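Side-chain contact in invasion protein InvA (Salmonella enterica, PDB 2X49), which takes part in invasion of the intestinal epithelium as an export-apparatus component of the type III secretion system, here represented by its C-terminal domain: residues E143-I147 against Q148-H152. Sequence-based numbering, arbitrary orientation.
Sequences EYFGI and QETKH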
loop_
_atom_site.group_PDB
_atom_site.type_symbol
_atom_site.label_atom_id
_atom_site.label_comp_id
_atom_site.label_asym_id
_atom_site.label_seq_id
_atom_site.Cartn_x
_atom_site.Cartn_y
_atom_site.Cartn_z
ATOM N N GLU A 143 -7.756 12.082 1.085
ATOM C CA GLU A 143 -9.125 12.377 0.625
ATOM C C GLU A 143 -10.135 12.264 1.733
ATOM O O GLU A 143 -11.203 12.894 1.645
ATOM C CB GLU A 143 -9.565 11.495 -0.581
ATOM C CG GLU A 143 -8.756 11.737 -1.871
ATOM C CD GLU A 143 -9.079 13.055 -2.566
ATOM O OE1 GLU A 143 -10.091 13.720 -2.222
ATOM O OE2 GLU A 143 -8.316 13.412 -3.495
ATOM N N TYR A 144 -9.789 11.502 2.763
ATOM C CA TYR A 144 -10.746 11.147 3.872
ATOM C C TYR A 144 -10.189 11.170 5.293
ATOM O O TYR A 144 -10.828 10.769 6.256
ATOM C CB TYR A 144 -11.454 9.782 3.591
ATOM C CG TYR A 144 -10.511 8.646 3.482
ATOM C CD1 TYR A 144 -9.995 8.029 4.620
ATOM C CD2 TYR A 144 -10.010 8.252 2.258
ATOM C CE1 TYR A 144 -9.053 7.046 4.534
ATOM C CE2 TYR A 144 -9.112 7.267 2.149
ATOM C CZ TYR A 144 -8.598 6.662 3.276
ATOM O OH TYR A 144 -7.617 5.720 3.211
ATOM N N PHE A 145 -8.963 11.630 5.417
ATOM C CA PHE A 145 -8.252 11.674 6.739
ATOM C C PHE A 145 -7.425 12.940 6.895
ATOM O O PHE A 145 -6.623 13.282 6.027
ATOM C CB PHE A 145 -7.329 10.451 6.865
ATOM C CG PHE A 145 -6.594 10.378 8.163
ATOM C CD1 PHE A 145 -7.144 9.734 9.256
ATOM C CD2 PHE A 145 -5.337 10.988 8.299
ATOM C CE1 PHE A 145 -6.438 9.694 10.478
ATOM C CE2 PHE A 145 -4.671 10.969 9.520
ATOM C CZ PHE A 145 -5.223 10.333 10.597
ATOM N N GLY A 146 -7.613 13.583 8.037
ATOM C CA GLY A 146 -6.896 14.845 8.404
ATOM C C GLY A 146 -6.816 15.162 9.874
ATOM O O GLY A 146 -6.816 14.300 10.725
ATOM N N ILE A 147 -6.809 16.448 10.164
ATOM C CA ILE A 147 -6.559 16.916 11.533
ATOM C C ILE A 147 -7.648 16.504 12.503
ATOM O O ILE A 147 -7.403 16.220 13.670
ATOM C CB ILE A 147 -6.425 18.472 11.600
ATOM C CG1 ILE A 147 -5.141 18.905 10.921
ATOM C CG2 ILE A 147 -6.463 18.919 13.019
ATOM C CD1 ILE A 147 -3.900 18.386 11.605
ATOM N N GLN A 148 -8.874 16.520 12.016
ATOM C CA GLN A 148 -10.019 16.195 12.882
ATOM C C GLN A 148 -9.923 14.751 13.319
ATOM O O GLN A 148 -10.134 14.436 14.480
ATOM C CB GLN A 148 -11.403 16.488 12.255
ATOM C CG GLN A 148 -11.708 17.962 12.106
ATOM C CD GLN A 148 -11.311 18.801 13.299
ATOM O OE1 GLN A 148 -10.347 19.561 13.217
ATOM N NE2 GLN A 148 -12.075 18.721 14.397
ATOM N N GLU A 149 -9.567 13.879 12.370
ATOM C CA GLU A 149 -9.415 12.441 12.667
ATOM C C GLU A 149 -8.227 12.215 13.596
ATOM O O GLU A 149 -8.267 11.437 14.555
ATOM C CB GLU A 149 -9.252 11.644 11.394
ATOM C CG GLU A 149 -10.497 11.522 10.562
ATOM C CD GLU A 149 -10.944 12.814 9.880
ATOM O OE1 GLU A 149 -10.078 13.613 9.405
ATOM O OE2 GLU A 149 -12.176 13.020 9.812
ATOM N N THR A 150 -7.162 12.931 13.315
ATOM C CA THR A 150 -5.957 12.840 14.165
ATOM C C THR A 150 -6.263 13.279 15.604
ATOM O O THR A 150 -5.883 12.660 16.595
ATOM C CB THR A 150 -4.817 13.696 13.567
ATOM O OG1 THR A 150 -4.488 13.202 12.269
ATOM C CG2 THR A 150 -3.570 13.733 14.468
ATOM N N LYS A 151 -7.008 14.358 15.717
ATOM C CA LYS A 151 -7.275 14.935 17.037
ATOM C C LYS A 151 -8.104 13.942 17.859
ATOM O O LYS A 151 -7.979 13.833 19.082
ATOM C CB LYS A 151 -7.950 16.309 16.911
ATOM C CG LYS A 151 -8.511 16.855 18.222
ATOM C CD LYS A 151 -7.435 17.330 19.196
ATOM C CE LYS A 151 -8.069 18.245 20.247
ATOM N NZ LYS A 151 -7.417 18.173 21.598
ATOM N N HIS A 152 -8.934 13.210 17.146
ATOM C CA HIS A 152 -9.838 12.239 17.783
ATOM C C HIS A 152 -9.020 11.106 18.343
ATOM O O HIS A 152 -9.243 10.600 19.448
ATOM C CB HIS A 152 -10.814 11.647 16.783
ATOM C CG HIS A 152 -11.761 10.661 17.387
ATOM N ND1 HIS A 152 -12.933 11.043 18.001
ATOM C CD2 HIS A 152 -11.703 9.313 17.491
ATOM C CE1 HIS A 152 -13.568 9.969 18.440
ATOM N NE2 HIS A 152 -12.839 8.906 18.153
#
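The ring of Phe145 ends beside the first turn of helix 147-158, against Glu149 and Thr150. With its CG placed opposite the backbone N (chi1 -179°), the ring extends along the helix start. CE1 then sits 3.5 Å from Glu149 CB. CZ lies 3.4 Å from Thr150 OG1. A flat, nonpolar ring suits this buried place, since it packs against the methylenes of Glu149, whose side chain slides past it in the opposite direction, back along the loop. Val41 adds to the packing on Phe145.

Gly146, at the N-cap position, has a very extended backbone that glycine adopts readily and larger residues probably seldom would. Its N donates to Glu149 OE1 at 2.8 Å, a bent bond (139°) on the anti side and somewhat out of the carboxylate plane; the bend at chi2 folds the acid back to this amide. Glutamate has the length for this, and its OE2 is bonded to Ser2 OG. The carbonyl O of Gly146 accepts Thr150 N at 2.9 Å, forming the first helical turn.

Ile147 continues the pattern, its O taking Lys151 N at 2.8 Å, while its branched nonpolar side chain packs on Val174 of helix 174-185. The short hydroxyl of Thr150 bonds Ser178 OG of that same helix.

Glu149 thus supplies the side-chain-to-N-cap half of a capping box, satisfying the buried glycine amide; glycine has no side chain for the other half. The neighbouring N-terminal backbone amides and helix dipole would probably help stabilise the negative charge of Glu149.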